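Local coordinates for protein halohydrin epoxidase A (Corynebacterium sp., PDB 4Z9F) that probably converts vicinal halohydrins into epoxides with release of hydrogen halide, as a tetrameric lyase built on the fold of short-chain dehydrogenases/reductases, at residues A4-A9 with Y26-H31; R10-P15 with P183-T188; E104-F109 with P149-T154; A127-I132 with I170-I175. The protein carries 1 engineered substitution. One frame throughout, in Å; residues are numbered along the deposited sequence.

Contact 1 of 4, residues A4-A9 with Y26-H31; sequences ALVTHA and YTVVCH
His-31 receives two successive N-H groups from the end of 4-9, just past the first strand of a Rossmann fold. Its ring atom ND1 accepts from His-8 N at 3.0 Å, with the donor in the imidazole plane and the N-H nearly straight (176°), while its carbonyl oxygen takes Ala-9 N at 2.8 Å. His-8 has a positive phi, which turns the chain so that both N-H groups serve one residue. Because ND1 is an acceptor, a neutral His-31 would probably carry its proton on NE2. The same ring also makes an edge-to-face pair: its CE1 stands 3.7 Å above the centre of the His-8 ring, the planes 87° apart.

Upstream, backbone bonds join the parallel strands 3-6 and 27-30, the two strands of a beta-alpha-beta unit; the shortest carries Val-29 N to Ala-4 O (2.7 Å). Helix 14-23, the crossover, covers the face bearing Ala-4, Val-6, Val-28 and Cys-30, with Leu-21 on Ala-4 and Val-28 and Val-18 on Cys-30. Helix 62-67 lies against Leu-5 and Val-29 through Thr-66. On the crossover side Val-6 CG2 meets Val-28 CG1 at 3.7 Å. Beyond the strand end, Ala-9 CB rests on Cys-30 CB. At the other extremity Tyr-26, its OH bonded to Asp-74, brings ring atom CD2 to 3.8 Å from Ala-4 CB.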
# COMPACT_ATOMS: atom_id res chain seq x y z
N ALA C 4 -10.30 21.94 21.87
CA ALA C 4 -10.47 20.99 20.79
C ALA C 4 -11.81 21.23 20.12
O ALA C 4 -12.78 21.65 20.76
CB ALA C 4 -10.39 19.54 21.28
N LEU C 5 -11.84 21.01 18.81
CA LEU C 5 -13.06 21.02 18.03
C LEU C 5 -13.32 19.58 17.56
O LEU C 5 -12.41 18.93 17.05
CB LEU C 5 -12.95 21.96 16.83
CG LEU C 5 -14.03 21.84 15.75
CD1 LEU C 5 -15.41 22.19 16.30
CD2 LEU C 5 -13.68 22.71 14.55
N VAL C 6 -14.54 19.09 17.80
CA VAL C 6 -14.95 17.74 17.40
C VAL C 6 -16.23 17.88 16.60
O VAL C 6 -17.23 18.41 17.10
CB VAL C 6 -15.18 16.82 18.60
CG1 VAL C 6 -15.71 15.45 18.13
CG2 VAL C 6 -13.89 16.67 19.44
N THR C 7 -16.22 17.41 15.35
CA THR C 7 -17.42 17.47 14.55
C THR C 7 -18.27 16.22 14.79
O THR C 7 -17.80 15.21 15.32
CB THR C 7 -17.08 17.61 13.07
OG1 THR C 7 -16.30 16.48 12.67
CG2 THR C 7 -16.29 18.88 12.84
N HIS C 8 -19.55 16.32 14.42
CA HIS C 8 -20.52 15.23 14.55
C HIS C 8 -20.37 14.52 15.90
O HIS C 8 -20.23 13.29 15.98
CB HIS C 8 -20.39 14.25 13.39
CG HIS C 8 -20.66 14.87 12.06
ND1 HIS C 8 -21.93 15.18 11.63
CD2 HIS C 8 -19.83 15.23 11.05
CE1 HIS C 8 -21.87 15.70 10.41
NE2 HIS C 8 -20.61 15.74 10.04
N ALA C 9 -20.42 15.32 16.97
CA ALA C 9 -19.98 14.87 18.29
C ALA C 9 -20.81 13.73 18.86
O ALA C 9 -20.36 13.06 19.79
CB ALA C 9 -19.98 16.04 19.27
N TYR C 26 -8.90 19.15 28.14
CA TYR C 26 -9.35 20.08 27.11
C TYR C 26 -10.74 20.63 27.40
O TYR C 26 -11.58 19.97 28.02
CB TYR C 26 -9.39 19.40 25.73
CG TYR C 26 -8.05 19.08 25.09
CD1 TYR C 26 -7.19 18.17 25.66
CD2 TYR C 26 -7.68 19.67 23.89
CE1 TYR C 26 -5.97 17.86 25.08
CE2 TYR C 26 -6.47 19.37 23.29
CZ TYR C 26 -5.62 18.45 23.90
OH TYR C 26 -4.40 18.13 23.33
N THR C 27 -10.99 21.83 26.91
CA THR C 27 -12.34 22.28 26.64
C THR C 27 -12.69 21.80 25.24
O THR C 27 -12.02 22.17 24.27
CB THR C 27 -12.45 23.80 26.77
OG1 THR C 27 -12.08 24.18 28.09
CG2 THR C 27 -13.88 24.26 26.50
N VAL C 28 -13.72 20.98 25.13
CA VAL C 28 -14.09 20.38 23.86
C VAL C 28 -15.29 21.14 23.30
O VAL C 28 -16.41 21.03 23.82
CB VAL C 28 -14.39 18.89 24.00
CG1 VAL C 28 -14.66 18.30 22.63
CG2 VAL C 28 -13.21 18.18 24.69
N VAL C 29 -15.05 21.91 22.24
CA VAL C 29 -16.10 22.59 21.50
C VAL C 29 -16.64 21.64 20.43
O VAL C 29 -15.87 21.09 19.63
CB VAL C 29 -15.56 23.88 20.86
CG1 VAL C 29 -16.63 24.57 20.07
CG2 VAL C 29 -14.98 24.79 21.92
N CYS C 30 -17.96 21.46 20.40
CA CYS C 30 -18.59 20.36 19.67
C CYS C 30 -19.56 20.85 18.61
O CYS C 30 -20.37 21.75 18.86
CB CYS C 30 -19.33 19.43 20.64
SG CYS C 30 -18.24 18.63 21.81
N HIS C 31 -19.50 20.23 17.44
CA HIS C 31 -20.47 20.42 16.37
C HIS C 31 -21.33 19.16 16.26
O HIS C 31 -20.86 18.05 16.51
CB HIS C 31 -19.78 20.72 15.04
CG HIS C 31 -20.54 20.28 13.82
ND1 HIS C 31 -20.50 18.99 13.35
CD2 HIS C 31 -21.33 20.97 12.97
CE1 HIS C 31 -21.25 18.90 12.26
NE2 HIS C 31 -21.76 20.09 12.01

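Contact 2 of 4, residues R10-P15 with P183-T188; sequences RHFAGP and PTYFPT
Thr-184 OG1 accepts the backbone N-H of Phe-12 at 2.7 Å, a short and somewhat bent bond (146°) that ties the loop after strand 170-177 to the turn leading into helix 14-23. This turn stands where the glycine-rich nucleotide-binding loop lies in Rossmann-fold dehydrogenases, and the pairing of Phe-12 with Tyr-185 is consistent with the halide pocket that replaces the cofactor site in halohydrin dehalogenases. The same OG1 also bonds water 1 at 2.8 Å, and that water lies in the plane of the His-11 imidazole, 2.9 Å from His-11 ND1.

The rings meet edge to face with an offset. Tyr-185 presents its CD2-CE2 edge to the Phe-12 face, the planes at 84°, with CD2 3.7 Å from Phe-12 CE1. The Thr-184 torsion (chi1 -61°) serves both contacts: OG1, opposite the carbonyl carbon, faces Phe-12 N, while CG2, opposite the backbone N, lies over the Tyr-185 ring centre. Pro-183 sets its CD 3.6 Å from Phe-12 O, and its CG meets Pro-15 CG at 4.2 Å.

A second shell sets both backbones. Asn-182 OD1 accepts from the N atoms of Thr-184 and Tyr-185. A type II' turn runs from His-11 to Gly-14, with Phe-12 at its positive-phi corner, and is closed by Gly-14 N to His-11 O at 2.7 Å. Asn-79 braces it: ND2 donates to His-11 O, and OD1 accepts from Ala-13 N.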
# COMPACT_ATOMS: atom_id res chain seq x y z
N ARG C 10 -22.01 13.50 18.34
CA ARG C 10 -22.86 12.45 18.89
C ARG C 10 -22.76 11.14 18.11
O ARG C 10 -23.49 10.19 18.42
CB ARG C 10 -24.31 12.93 18.93
CG ARG C 10 -24.46 14.19 19.78
CD ARG C 10 -25.84 14.77 19.70
NE ARG C 10 -26.79 14.02 20.50
CZ ARG C 10 -28.03 14.43 20.74
NH1 ARG C 10 -28.46 15.58 20.24
NH2 ARG C 10 -28.84 13.68 21.49
N HIS C 11 -21.87 11.06 17.13
CA HIS C 11 -21.86 9.96 16.19
C HIS C 11 -20.45 9.42 16.02
O HIS C 11 -19.46 10.07 16.39
CB HIS C 11 -22.42 10.40 14.84
CG HIS C 11 -23.82 10.93 14.92
ND1 HIS C 11 -24.92 10.11 14.89
CD2 HIS C 11 -24.29 12.19 15.07
CE1 HIS C 11 -26.02 10.84 15.00
NE2 HIS C 11 -25.66 12.11 15.11
N PHE C 12 -20.36 8.20 15.46
CA PHE C 12 -19.09 7.60 15.08
C PHE C 12 -18.07 7.67 16.22
O PHE C 12 -18.31 7.17 17.32
CB PHE C 12 -18.57 8.30 13.81
CG PHE C 12 -17.65 7.46 12.96
CD1 PHE C 12 -17.49 6.10 13.17
CD2 PHE C 12 -16.92 8.06 11.94
CE1 PHE C 12 -16.64 5.35 12.38
CE2 PHE C 12 -16.07 7.31 11.14
CZ PHE C 12 -15.92 5.95 11.36
N ALA C 13 -16.93 8.32 15.99
CA ALA C 13 -15.91 8.45 17.02
C ALA C 13 -16.11 9.68 17.90
O ALA C 13 -15.28 9.93 18.78
CB ALA C 13 -14.52 8.49 16.38
N GLY C 14 -17.18 10.44 17.69
CA GLY C 14 -17.43 11.64 18.46
C GLY C 14 -17.41 11.43 19.97
O GLY C 14 -16.60 12.02 20.69
N PRO C 15 -18.29 10.57 20.47
CA PRO C 15 -18.34 10.36 21.93
C PRO C 15 -17.02 9.94 22.54
O PRO C 15 -16.66 10.40 23.64
CB PRO C 15 -19.41 9.27 22.08
CG PRO C 15 -20.34 9.53 20.94
CD PRO C 15 -19.46 9.98 19.80
N PRO C 183 -21.46 4.25 18.46
CA PRO C 183 -22.92 4.27 18.26
C PRO C 183 -23.36 4.20 16.81
O PRO C 183 -24.52 3.86 16.56
CB PRO C 183 -23.35 5.60 18.90
CG PRO C 183 -22.15 6.46 18.73
CD PRO C 183 -20.99 5.53 19.01
N THR C 184 -22.49 4.52 15.85
CA THR C 184 -22.91 4.46 14.46
C THR C 184 -22.86 3.04 13.92
O THR C 184 -23.88 2.50 13.47
CB THR C 184 -22.06 5.40 13.60
OG1 THR C 184 -22.23 6.74 14.07
CG2 THR C 184 -22.52 5.33 12.16
N TYR C 185 -21.69 2.40 13.97
CA TYR C 185 -21.51 1.14 13.26
C TYR C 185 -21.53 -0.10 14.14
O TYR C 185 -21.89 -1.17 13.65
CB TYR C 185 -20.21 1.17 12.46
CG TYR C 185 -20.27 2.13 11.29
CD1 TYR C 185 -21.17 1.92 10.25
CD2 TYR C 185 -19.44 3.23 11.23
CE1 TYR C 185 -21.24 2.79 9.18
CE2 TYR C 185 -19.50 4.11 10.16
CZ TYR C 185 -20.40 3.87 9.13
OH TYR C 185 -20.47 4.73 8.05
N PHE C 186 -21.14 -0.00 15.41
CA PHE C 186 -21.08 -1.16 16.30
C PHE C 186 -21.53 -0.74 17.70
O PHE C 186 -20.73 -0.73 18.65
CB PHE C 186 -19.67 -1.76 16.34
CG PHE C 186 -19.23 -2.35 15.04
CD1 PHE C 186 -19.62 -3.64 14.68
CD2 PHE C 186 -18.42 -1.63 14.18
CE1 PHE C 186 -19.22 -4.18 13.46
CE2 PHE C 186 -18.01 -2.18 12.96
CZ PHE C 186 -18.41 -3.46 12.61
N PRO C 187 -22.79 -0.37 17.86
CA PRO C 187 -23.27 0.00 19.20
C PRO C 187 -23.18 -1.19 20.14
O PRO C 187 -23.19 -2.35 19.72
CB PRO C 187 -24.71 0.45 18.95
CG PRO C 187 -25.12 -0.24 17.70
CD PRO C 187 -23.88 -0.34 16.86
N THR C 188 -23.05 -0.89 21.43
CA THR C 188 -22.97 -1.96 22.43
C THR C 188 -24.17 -2.90 22.33
O THR C 188 -24.02 -4.12 22.48
CB THR C 188 -22.85 -1.35 23.83
OG1 THR C 188 -21.59 -0.69 23.93
CG2 THR C 188 -22.91 -2.43 24.89
O HOH W 1 -24.93 7.27 14.36

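Contact 3 of 4, residues E104-F109 with P149-T154; sequences EALSIF and PARAAT
Leu-106 O is held by two donors across the gap between helices 96-123 and 147-165. Thr-154 OG1 donates at 2.6 Å, in the carbonyl plane and onto a lone pair, and water 2 donates at 3.0 Å. Pro-110, four residues on, has no N-H for the regular helical bond, and the threonine and the water probably take its place. Leu-106 itself lies within a wider, pi-type turn of the helix, marked by Phe-109 N bonding to Glu-104 O at 2.8 Å.

A second bond runs the opposite way between the helices: Ser-107 OG donates to Ala-150 O at 2.9 Å, approaching well off the C=O direction (105°) and tilted from the carbonyl plane. That carbonyl also has a weak, long bond from Thr-154 N in its own helix.

Water 2 accepts from Arg-151 NH2 at 2.9 Å and so links the guanidinium to Leu-106 O. Arg-151 leaves its helix pointing away from Leu-106, then bends at chi2 (-67°), which brings the flat group back under Leu-106 CD2, 3.6 Å above its plane. Further bonds go from NH1 to Tyr-147 OH and from NH2 to Asp-80 O. With Ser-134 alongside, the set is consistent with the Ser-Tyr-Arg triad of halohydrin dehalogenases.

Small Ala-150, its CB 3.7 Å from Leu-106 CB, lets the axes approach to 8.0 Å. Both helices also pack against a second subunit, where Glu-104 makes a salt bridge to Arg-100 of that subunit. Hydroxyls, water and a methyl over the guanidinium face thus fix the helix pair and Arg-151 together, joining probable active site to subunit interface.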
# COMPACT_ATOMS: atom_id res chain seq x y z
N GLU C 104 -20.17 14.68 -0.33
CA GLU C 104 -20.32 15.91 0.43
C GLU C 104 -19.97 15.69 1.89
O GLU C 104 -19.17 16.44 2.47
CB GLU C 104 -21.75 16.45 0.30
CG GLU C 104 -21.90 17.89 0.78
CD GLU C 104 -21.24 18.89 -0.14
OE1 GLU C 104 -20.80 19.96 0.35
OE2 GLU C 104 -21.16 18.63 -1.36
N ALA C 105 -20.53 14.64 2.51
CA ALA C 105 -20.32 14.43 3.94
C ALA C 105 -18.92 13.92 4.26
O ALA C 105 -18.35 14.26 5.30
CB ALA C 105 -21.37 13.46 4.49
N LEU C 106 -18.36 13.09 3.38
CA LEU C 106 -17.13 12.39 3.74
C LEU C 106 -15.88 12.99 3.10
O LEU C 106 -14.78 12.70 3.57
CB LEU C 106 -17.23 10.91 3.36
CG LEU C 106 -18.47 10.23 3.92
CD1 LEU C 106 -18.48 8.80 3.46
CD2 LEU C 106 -18.49 10.32 5.46
N SER C 107 -16.03 13.82 2.06
CA SER C 107 -14.89 14.36 1.33
C SER C 107 -14.92 15.87 1.23
O SER C 107 -13.91 16.53 1.49
CB SER C 107 -14.84 13.75 -0.07
OG SER C 107 -15.00 12.34 -0.01
N ILE C 108 -16.06 16.45 0.84
CA ILE C 108 -16.11 17.90 0.65
C ILE C 108 -16.16 18.62 1.99
O ILE C 108 -15.40 19.57 2.23
CB ILE C 108 -17.29 18.28 -0.25
CG1 ILE C 108 -17.18 17.60 -1.61
CG2 ILE C 108 -17.33 19.80 -0.43
CD1 ILE C 108 -16.03 18.12 -2.46
N PHE C 109 -17.05 18.18 2.89
CA PHE C 109 -17.13 18.77 4.22
C PHE C 109 -15.78 18.84 4.93
O PHE C 109 -15.42 19.93 5.41
CB PHE C 109 -18.18 18.00 5.04
CG PHE C 109 -18.56 18.64 6.35
CD1 PHE C 109 -17.72 18.55 7.46
CD2 PHE C 109 -19.77 19.29 6.49
CE1 PHE C 109 -18.08 19.11 8.66
CE2 PHE C 109 -20.14 19.85 7.70
CZ PHE C 109 -19.29 19.76 8.78
N PRO C 149 -14.65 5.10 -1.94
CA PRO C 149 -14.03 6.22 -2.66
C PRO C 149 -14.01 7.53 -1.87
O PRO C 149 -12.97 8.21 -1.82
CB PRO C 149 -14.88 6.32 -3.92
CG PRO C 149 -15.21 4.88 -4.20
CD PRO C 149 -15.46 4.26 -2.84
N ALA C 150 -15.12 7.89 -1.24
CA ALA C 150 -15.16 9.14 -0.48
C ALA C 150 -14.20 9.11 0.71
O ALA C 150 -13.51 10.10 0.99
CB ALA C 150 -16.59 9.42 -0.02
N ARG C 151 -14.13 7.99 1.43
CA ARG C 151 -13.16 7.87 2.51
C ARG C 151 -11.73 7.92 1.98
O ARG C 151 -10.86 8.55 2.58
CB ARG C 151 -13.38 6.58 3.30
CG ARG C 151 -14.68 6.51 4.08
CD ARG C 151 -14.72 7.52 5.22
NE ARG C 151 -15.82 7.24 6.15
CZ ARG C 151 -16.15 8.03 7.16
NH1 ARG C 151 -17.16 7.70 7.96
NH2 ARG C 151 -15.49 9.16 7.37
N ALA C 152 -11.46 7.23 0.87
CA ALA C 152 -10.09 7.22 0.35
C ALA C 152 -9.65 8.61 -0.07
O ALA C 152 -8.46 8.95 0.05
CB ALA C 152 -9.97 6.24 -0.83
N ALA C 153 -10.56 9.42 -0.60
CA ALA C 153 -10.19 10.79 -0.95
C ALA C 153 -9.67 11.54 0.28
O ALA C 153 -8.67 12.26 0.20
CB ALA C 153 -11.38 11.53 -1.57
N THR C 154 -10.32 11.36 1.43
CA THR C 154 -9.93 12.09 2.62
C THR C 154 -8.67 11.52 3.26
O THR C 154 -7.89 12.26 3.88
CB THR C 154 -11.10 12.11 3.61
OG1 THR C 154 -12.21 12.77 2.98
CG2 THR C 154 -10.75 12.84 4.86
O HOH W 2 -13.83 10.87 5.71

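Contact 4 of 4, residues A127-I132 with I170-I175; sequences ASVIFI and ILLYAI
Leu-171 N donates to Ala-127 O at 2.7 Å, the first of five backbone bonds that zip strand 127-132 to strand 170-177 in the central parallel sheet of the Rossmann fold. The donors come from either strand in turn, ending with Ile-175 N to Phe-131 O. Several carbonyls take a second, weaker contact from a CA-H, as between Leu-172 CA and Val-129 O at 3.3 Å. Helix 147-165 makes the crossover of this beta-alpha-beta unit.

Side-chain polarity is confined to one place. Water 3 bridges Ser-128 OG, at 2.6 Å, and Tyr-173 OH, at 2.8 Å, on the face they share with Ile-130 and Ile-175. Ser-128 OG sits near the plane of the Tyr-173 ring, at its edge.

Apolar packing fills the rest. On the face of Val-129, Phe-131 and Leu-172, the leucine CD1 lies 3.9 Å from Val-129 CB, while its CG reaches the edge of the Phe-131 ring at CE1, 4.1 Å away. With CG beside its own backbone N (chi1 -69°), Phe-131 turns its ring edge to the Tyr-173 carbonyl, whose oxygen lies in the ring plane. Val-158 and Ala-161 of helix 147-165 and Leu-121 of helix 96-123 cover this side. On the face of Ser-128 and Tyr-173, Ile-130 CG2 meets Ile-175 CD1 at 3.7 Å, and Leu-171 touches Leu-207 of a third subunit.

All twelve residues are buried. The backbone bonds therefore satisfy amides that water could hardly serve, and a water joins the two side-chain hydroxyls of these segments on a face shared with isoleucines.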
# COMPACT_ATOMS: atom_id res chain seq x y z
N ALA C 127 -1.15 22.93 15.25
CA ALA C 127 -2.24 22.18 15.85
C ALA C 127 -2.23 20.77 15.29
O ALA C 127 -1.44 20.45 14.40
CB ALA C 127 -3.60 22.83 15.59
N SER C 128 -3.11 19.92 15.81
CA SER C 128 -3.34 18.60 15.24
C SER C 128 -4.72 18.55 14.61
O SER C 128 -5.70 19.05 15.18
CB SER C 128 -3.20 17.50 16.30
OG SER C 128 -1.91 17.47 16.87
N VAL C 129 -4.79 17.99 13.41
CA VAL C 129 -6.05 17.80 12.72
C VAL C 129 -6.13 16.30 12.45
O VAL C 129 -5.32 15.76 11.69
CB VAL C 129 -6.13 18.63 11.42
CG1 VAL C 129 -7.50 18.54 10.81
CG2 VAL C 129 -5.75 20.10 11.69
N ILE C 130 -7.08 15.64 13.12
CA ILE C 130 -7.22 14.19 13.06
C ILE C 130 -8.51 13.88 12.32
O ILE C 130 -9.60 14.28 12.76
CB ILE C 130 -7.23 13.57 14.46
CG1 ILE C 130 -5.93 13.91 15.18
CG2 ILE C 130 -7.40 12.05 14.37
CD1 ILE C 130 -6.01 13.77 16.65
N PHE C 131 -8.40 13.17 11.20
CA PHE C 131 -9.56 12.83 10.38
C PHE C 131 -9.99 11.41 10.71
O PHE C 131 -9.18 10.47 10.63
CB PHE C 131 -9.23 12.97 8.90
CG PHE C 131 -9.02 14.39 8.46
CD1 PHE C 131 -7.81 15.03 8.66
CD2 PHE C 131 -10.04 15.08 7.82
CE1 PHE C 131 -7.61 16.35 8.24
CE2 PHE C 131 -9.86 16.40 7.41
CZ PHE C 131 -8.64 17.03 7.61
N ILE C 132 -11.24 11.24 11.12
CA ILE C 132 -11.80 9.91 11.31
C ILE C 132 -12.39 9.47 9.98
O ILE C 132 -13.33 10.09 9.47
CB ILE C 132 -12.86 9.88 12.42
CG1 ILE C 132 -12.39 10.67 13.65
CG2 ILE C 132 -13.18 8.42 12.79
CD1 ILE C 132 -11.24 10.08 14.45
N ILE C 170 1.29 22.14 11.74
CA ILE C 170 -0.10 21.70 11.65
C ILE C 170 -0.04 20.24 11.24
O ILE C 170 0.25 19.94 10.08
CB ILE C 170 -0.89 22.54 10.65
CG1 ILE C 170 -0.88 24.03 11.03
CG2 ILE C 170 -2.31 22.03 10.53
CD1 ILE C 170 -1.35 24.96 9.90
N LEU C 171 -0.28 19.32 12.18
CA LEU C 171 0.03 17.90 11.99
C LEU C 171 -1.25 17.12 11.69
O LEU C 171 -2.16 17.07 12.53
CB LEU C 171 0.72 17.33 13.23
CG LEU C 171 1.90 18.16 13.74
CD1 LEU C 171 2.50 17.52 14.95
CD2 LEU C 171 2.95 18.31 12.65
N LEU C 172 -1.31 16.51 10.50
CA LEU C 172 -2.50 15.83 10.02
C LEU C 172 -2.35 14.32 10.16
O LEU C 172 -1.25 13.78 10.00
CB LEU C 172 -2.78 16.19 8.55
CG LEU C 172 -3.65 17.42 8.28
CD1 LEU C 172 -3.10 18.72 8.89
CD2 LEU C 172 -3.92 17.59 6.79
N TYR C 173 -3.46 13.64 10.48
CA TYR C 173 -3.48 12.18 10.61
C TYR C 173 -4.84 11.67 10.16
O TYR C 173 -5.84 12.39 10.22
CB TYR C 173 -3.24 11.69 12.04
CG TYR C 173 -2.10 12.32 12.80
CD1 TYR C 173 -0.85 11.71 12.85
CD2 TYR C 173 -2.26 13.53 13.47
CE1 TYR C 173 0.20 12.28 13.54
CE2 TYR C 173 -1.23 14.11 14.17
CZ TYR C 173 0.01 13.48 14.19
OH TYR C 173 1.05 14.05 14.89
N ALA C 174 -4.87 10.41 9.74
CA ALA C 174 -6.13 9.73 9.45
C ALA C 174 -6.22 8.47 10.30
O ALA C 174 -5.24 7.75 10.46
CB ALA C 174 -6.26 9.39 7.96
N ILE C 175 -7.39 8.24 10.87
CA ILE C 175 -7.68 7.00 11.58
C ILE C 175 -8.74 6.26 10.79
O ILE C 175 -9.73 6.85 10.35
CB ILE C 175 -8.12 7.26 13.02
CG1 ILE C 175 -7.06 8.07 13.76
CG2 ILE C 175 -8.39 5.94 13.74
CD1 ILE C 175 -7.44 8.48 15.18
O HOH W 3 0.14 15.88 16.77

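In the fold
From the N terminus, contact 1 closes the first loop, tying strand 3-6 to 27-30 around helix 14-23. Contact 2 starts inside that loop, at 10-15, and therefore crosses contact 1; it does not close until 183-188, so contacts 3 and 4 both nest within its span. These two cross each other, since 127-132 lies between the helix segments 104-109 and 149-154, and 170-175 follows them. Contacts 1 and 4 belong to one sheet without touching. Phe-12 of contact 2 packs on Arg-151 of contact 3 and Ile-132 of contact 4, while His-31 reaches Phe-109. Sheet, helix layer and probable pocket loops thus meet near the strand ends.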